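Local coordinates for DNA repair and telomere maintenance protein nbs1 (Schizosaccharomyces pombe, PDB 3HUF), which serves as the phosphoprotein-binding adaptor of the MRN complex in DNA double-strand break repair and telomere maintenance, this N-terminal piece holding the FHA and two BRCT domains, at residues 10-24 and 29-41. Sequence-based numbering, arbitrary orientation.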
loop_
_atom_site.group_PDB
_atom_site.type_symbol
_atom_site.label_atom_id
_atom_site.label_comp_id
_atom_site.label_asym_id
_atom_site.label_seq_id
_atom_site.Cartn_x
_atom_site.Cartn_y
_atom_site.Cartn_z
ATOM N N ILE A 10 1.085 10.935 -28.093
ATOM C CA ILE A 10 2.509 11.232 -27.946
ATOM C C ILE A 10 3.269 10.109 -27.206
ATOM O O ILE A 10 4.462 9.930 -27.410
ATOM C CB ILE A 10 2.761 12.653 -27.375
ATOM C CG1 ILE A 10 2.251 12.784 -25.940
ATOM C CG2 ILE A 10 2.073 13.722 -28.260
ATOM C CD1 ILE A 10 3.012 13.800 -25.092
ATOM N N LEU A 11 2.549 9.330 -26.398
ATOM C CA LEU A 11 3.102 8.108 -25.790
ATOM C C LEU A 11 2.487 6.854 -26.404
ATOM O O LEU A 11 2.386 5.812 -25.752
ATOM C CB LEU A 11 2.905 8.119 -24.266
ATOM C CG LEU A 11 3.867 8.978 -23.447
ATOM C CD1 LEU A 11 3.385 9.139 -21.992
ATOM C CD2 LEU A 11 5.264 8.377 -23.491
ATOM N N LYS A 12 2.079 6.973 -27.669
ATOM C CA LYS A 12 1.419 5.900 -28.423
ATOM C C LYS A 12 0.137 5.372 -27.794
ATOM O O LYS A 12 -0.252 4.235 -28.049
ATOM C CB LYS A 12 2.388 4.747 -28.715
ATOM C CG LYS A 12 3.586 5.159 -29.554
ATOM C CD LYS A 12 4.772 4.224 -29.323
ATOM C CE LYS A 12 5.965 4.651 -30.162
ATOM N NZ LYS A 12 7.139 4.823 -29.259
ATOM N N GLY A 13 -0.523 6.187 -26.978
ATOM C CA GLY A 13 -1.767 5.762 -26.310
ATOM C C GLY A 13 -1.559 4.797 -25.149
ATOM O O GLY A 13 -2.517 4.183 -24.650
ATOM N N LYS A 14 -0.306 4.656 -24.726
ATOM C CA LYS A 14 0.058 3.758 -23.643
ATOM C C LYS A 14 0.454 4.521 -22.382
ATOM O O LYS A 14 0.883 5.676 -22.459
ATOM C CB LYS A 14 1.201 2.852 -24.102
ATOM C CG LYS A 14 0.735 1.922 -25.205
ATOM C CD LYS A 14 1.801 0.996 -25.694
ATOM C CE LYS A 14 1.153 -0.278 -26.269
ATOM N NZ LYS A 14 -0.220 -0.067 -26.885
ATOM N N SER A 15 0.273 3.882 -21.229
ATOM C CA SER A 15 0.826 4.386 -19.965
ATOM C C SER A 15 2.055 3.576 -19.591
ATOM O O SER A 15 2.360 2.564 -20.221
ATOM C CB SER A 15 -0.203 4.365 -18.840
ATOM O OG SER A 15 -0.566 3.035 -18.511
ATOM N N ARG A 16 2.797 4.032 -18.594
ATOM C CA ARG A 16 3.992 3.299 -18.209
ATOM C C ARG A 16 4.334 3.495 -16.748
ATOM O O ARG A 16 4.356 4.612 -16.258
ATOM C CB ARG A 16 5.181 3.708 -19.087
ATOM C CG ARG A 16 6.476 3.058 -18.634
ATOM C CD ARG A 16 7.540 3.104 -19.673
ATOM N NE ARG A 16 8.774 2.523 -19.158
ATOM C CZ ARG A 16 9.935 2.559 -19.801
ATOM N NH1 ARG A 16 10.017 3.142 -20.994
ATOM N NH2 ARG A 16 11.010 2.004 -19.249
ATOM N N ILE A 17 4.613 2.392 -16.063
ATOM C CA ILE A 17 5.096 2.447 -14.685
ATOM C C ILE A 17 6.609 2.750 -14.647
ATOM O O ILE A 17 7.407 2.047 -15.256
ATOM C CB ILE A 17 4.829 1.124 -13.964
ATOM C CG1 ILE A 17 3.328 0.853 -13.906
ATOM C CG2 ILE A 17 5.325 1.184 -12.555
ATOM C CD1 ILE A 17 3.052 -0.560 -13.460
ATOM N N LEU A 18 6.985 3.802 -13.931
ATOM C CA LEU A 18 8.376 4.213 -13.851
ATOM C C LEU A 18 8.965 3.815 -12.504
ATOM O O LEU A 18 8.507 4.229 -11.468
ATOM C CB LEU A 18 8.494 5.746 -14.045
ATOM C CG LEU A 18 7.998 6.307 -15.385
ATOM C CD1 LEU A 18 8.344 7.833 -15.483
ATOM C CD2 LEU A 18 8.584 5.519 -16.592
ATOM N N PHE A 19 10.019 3.030 -12.529
ATOM C CA PHE A 19 10.677 2.627 -11.309
ATOM C C PHE A 19 11.799 3.619 -10.991
ATOM O O PHE A 19 12.212 4.371 -11.863
ATOM C CB PHE A 19 11.234 1.215 -11.488
ATOM C CG PHE A 19 10.227 0.238 -11.994
ATOM C CD1 PHE A 19 10.433 -0.431 -13.197
ATOM C CD2 PHE A 19 9.079 -0.029 -11.276
ATOM C CE1 PHE A 19 9.499 -1.359 -13.667
ATOM C CE2 PHE A 19 8.150 -0.945 -11.728
ATOM C CZ PHE A 19 8.357 -1.605 -12.937
ATOM N N PRO A 20 12.244 3.665 -9.719
ATOM C CA PRO A 20 13.478 4.337 -9.339
ATOM C C PRO A 20 14.624 4.075 -10.317
ATOM O O PRO A 20 14.874 2.923 -10.685
ATOM C CB PRO A 20 13.779 3.725 -7.974
ATOM C CG PRO A 20 12.365 3.592 -7.363
ATOM C CD PRO A 20 11.536 3.124 -8.535
ATOM N N GLY A 21 15.308 5.152 -10.706
ATOM C CA GLY A 21 16.419 5.089 -11.644
ATOM C C GLY A 21 16.254 6.274 -12.575
ATOM O O GLY A 21 15.506 7.212 -12.284
ATOM N N THR A 22 16.939 6.230 -13.709
ATOM C CA THR A 22 16.958 7.356 -14.619
ATOM C C THR A 22 16.475 7.002 -16.020
ATOM O O THR A 22 16.795 5.943 -16.551
ATOM C CB THR A 22 18.369 7.943 -14.711
ATOM O OG1 THR A 22 18.927 8.074 -13.391
ATOM C CG2 THR A 22 18.292 9.300 -15.323
ATOM N N TYR A 23 15.726 7.912 -16.620
ATOM C CA TYR A 23 15.180 7.750 -17.947
ATOM C C TYR A 23 15.615 8.926 -18.802
ATOM O O TYR A 23 15.633 10.060 -18.334
ATOM C CB TYR A 23 13.649 7.718 -17.883
ATOM C CG TYR A 23 13.122 6.560 -17.048
ATOM C CD1 TYR A 23 12.933 6.696 -15.666
ATOM C CD2 TYR A 23 12.858 5.318 -17.632
ATOM C CE1 TYR A 23 12.468 5.623 -14.878
ATOM C CE2 TYR A 23 12.387 4.235 -16.857
ATOM C CZ TYR A 23 12.197 4.399 -15.487
ATOM O OH TYR A 23 11.741 3.340 -14.735
ATOM N N ILE A 24 15.949 8.655 -20.059
ATOM C CA ILE A 24 16.087 9.722 -21.040
ATOM C C ILE A 24 14.842 9.719 -21.907
ATOM O O ILE A 24 14.366 8.673 -22.382
ATOM C CB ILE A 24 17.415 9.670 -21.840
ATOM C CG1 ILE A 24 18.516 10.341 -21.036
ATOM C CG2 ILE A 24 17.322 10.455 -23.150
ATOM C CD1 ILE A 24 19.336 9.399 -20.284
ATOM N N VAL A 29 14.451 8.188 -29.526
ATOM C CA VAL A 29 14.911 7.369 -28.428
ATOM C C VAL A 29 13.950 6.175 -28.427
ATOM O O VAL A 29 12.773 6.342 -28.722
ATOM C CB VAL A 29 14.916 8.252 -27.119
ATOM C CG1 VAL A 29 14.103 7.666 -25.963
ATOM C CG2 VAL A 29 16.344 8.638 -26.698
ATOM N N SER A 30 14.431 4.961 -28.180
ATOM C CA SER A 30 13.496 3.835 -28.212
ATOM C C SER A 30 13.101 3.352 -26.825
ATOM O O SER A 30 13.936 3.259 -25.928
ATOM C CB SER A 30 13.973 2.682 -29.124
ATOM O OG SER A 30 15.230 2.161 -28.730
ATOM N N ASP A 31 11.813 3.055 -26.665
ATOM C CA ASP A 31 11.240 2.628 -25.393
ATOM C C ASP A 31 11.880 1.373 -24.833
ATOM O O ASP A 31 11.541 0.255 -25.229
ATOM C CB ASP A 31 9.742 2.382 -25.550
ATOM C CG ASP A 31 8.998 3.621 -25.943
ATOM O OD1 ASP A 31 9.036 4.596 -25.174
ATOM O OD2 ASP A 31 8.368 3.611 -27.019
ATOM N N ASP A 32 12.815 1.562 -23.911
ATOM C CA ASP A 32 13.344 0.437 -23.151
ATOM C C ASP A 32 13.385 0.784 -21.683
ATOM O O ASP A 32 12.910 1.847 -21.272
ATOM C CB ASP A 32 14.705 -0.055 -23.690
ATOM C CG ASP A 32 15.763 1.034 -23.756
ATOM O OD1 ASP A 32 15.741 1.967 -22.930
ATOM O OD2 ASP A 32 16.649 0.937 -24.639
ATOM N N SER A 33 13.972 -0.105 -20.897
ATOM C CA SER A 33 13.995 0.052 -19.452
ATOM C C SER A 33 14.589 1.387 -18.987
ATOM O O SER A 33 14.460 1.736 -17.808
ATOM C CB SER A 33 14.789 -1.082 -18.821
ATOM O OG SER A 33 16.172 -0.767 -18.838
ATOM N N SER A 34 15.240 2.132 -19.875
ATOM C CA SER A 34 15.826 3.410 -19.445
ATOM C C SER A 34 15.610 4.583 -20.400
ATOM O O SER A 34 16.234 5.631 -20.248
ATOM C CB SER A 34 17.308 3.254 -19.065
ATOM O OG SER A 34 18.111 3.108 -20.216
ATOM N N HIS A 35 14.698 4.415 -21.355
ATOM C CA HIS A 35 14.378 5.454 -22.335
ATOM C C HIS A 35 12.881 5.509 -22.602
ATOM O O HIS A 35 12.183 4.470 -22.595
ATOM C CB HIS A 35 15.086 5.212 -23.670
ATOM C CG HIS A 35 16.583 5.190 -23.588
ATOM N ND1 HIS A 35 17.292 4.064 -23.226
ATOM C CD2 HIS A 35 17.505 6.145 -23.854
ATOM C CE1 HIS A 35 18.583 4.338 -23.237
ATOM N NE2 HIS A 35 18.740 5.594 -23.617
ATOM N N ILE A 36 12.394 6.712 -22.885
ATOM C CA ILE A 36 10.983 6.930 -23.167
ATOM C C ILE A 36 10.883 7.799 -24.412
ATOM O O ILE A 36 11.318 8.960 -24.416
ATOM C CB ILE A 36 10.252 7.633 -21.958
ATOM C CG1 ILE A 36 10.449 6.848 -20.650
ATOM C CG2 ILE A 36 8.767 7.815 -22.228
ATOM C CD1 ILE A 36 10.086 7.632 -19.403
ATOM N N GLN A 37 10.316 7.231 -25.473
ATOM C CA GLN A 37 10.071 7.955 -26.706
ATOM C C GLN A 37 8.774 8.754 -26.653
ATOM O O GLN A 37 7.698 8.218 -26.341
ATOM C CB GLN A 37 10.014 7.009 -27.912
ATOM C CG GLN A 37 9.893 7.764 -29.229
ATOM C CD GLN A 37 9.999 6.870 -30.463
ATOM O OE1 GLN A 37 9.414 5.788 -30.528
ATOM N NE2 GLN A 37 10.750 7.328 -31.443
ATOM N N VAL A 38 8.892 10.040 -26.978
ATOM C CA VAL A 38 7.764 10.943 -27.003
ATOM C C VAL A 38 7.854 11.703 -28.306
ATOM O O VAL A 38 8.776 12.501 -28.491
ATOM C CB VAL A 38 7.794 11.943 -25.828
ATOM C CG1 VAL A 38 6.449 12.655 -25.725
ATOM C CG2 VAL A 38 8.094 11.239 -24.523
ATOM N N ILE A 39 6.904 11.461 -29.206
ATOM C CA ILE A 39 6.994 12.009 -30.555
ATOM C C ILE A 39 6.137 13.257 -30.756
ATOM O O ILE A 39 4.909 13.202 -30.647
ATOM C CB ILE A 39 6.636 10.957 -31.617
ATOM C CG1 ILE A 39 7.367 9.636 -31.308
ATOM C CG2 ILE A 39 6.958 11.490 -33.021
ATOM C CD1 ILE A 39 7.001 8.489 -32.203
ATOM N N SER A 40 6.815 14.374 -31.028
ATOM C CA SER A 40 6.186 15.646 -31.392
ATOM C C SER A 40 7.260 16.533 -32.034
ATOM O O SER A 40 8.446 16.397 -31.722
ATOM C CB SER A 40 5.588 16.335 -30.151
ATOM O OG SER A 40 4.645 17.342 -30.487
ATOM N N LYS A 41 6.833 17.440 -32.910
ATOM C CA LYS A 41 7.723 18.366 -33.617
ATOM C C LYS A 41 8.733 19.107 -32.745
ATOM O O LYS A 41 9.918 19.193 -33.097
ATOM C CB LYS A 41 6.900 19.406 -34.402
ATOM C CG LYS A 41 6.645 19.054 -35.866
ATOM C CD LYS A 41 7.374 19.990 -36.855
ATOM C CE LYS A 41 7.175 19.514 -38.297
ATOM N NZ LYS A 41 7.979 20.252 -39.326
HETATM O O HOH W 1 6.620 5.807 -26.027
HETATM O O HOH W 2 7.979 4.325 -22.532
HETATM O O HOH W 3 15.950 3.352 -15.573
#
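Arg16 carries its guanidinium to the backbone carbonyls of Asp32, in the loop, and His35, at the start of strand 35-37. CG lies anti to the backbone N (chi1 175°), and the chain runs extended to NE and so carries the guanidinium across to the second segment. Arg16 NH2 donates to Asp32 O at 2.8 Å, with the acceptor in the guanidinium plane. Arg16 NH1 donates to His35 O at 3.0 Å, and that oxygen is tilted from the plane. Both nitrogens come from above the planes of the carbonyls they meet. His35 N reaches Asp32 O from the opposite face, so this oxygen is gripped from two sides. A water at the guanidinium edge links NH1 to Asp31 OD1. Ile36 points toward segment 10-24. Ile36 CD1 meets Leu18 CD2 tip to tip at 3.8 Å and also touches Tyr23 CB, while the CG2 branch packs on CD2 of Leu11.

This is part of the FHA beta sandwich. Strand 16-18 edges one sheet and strand 35-37 the other, where it runs parallel to strand 21-26. Ile24 N donates to Ser34 O at 3.0 Å. Ile24 O accepts from Ile36 N at 2.8 Å.

Lys12 sits within the type I' turn from Leu11 to Lys14. Lys12 NZ forms a salt bridge with Asp31 OD2 at 2.8 Å, nearly along the C-O axis. The same NZ donates to Gln37 OE1, whose side chain crosses the lysine at about a right angle. Ile10 and Val38 lie side by side, pointing the same way, with CD1 of Ile10 against CG1 of Val38 at 3.7 Å.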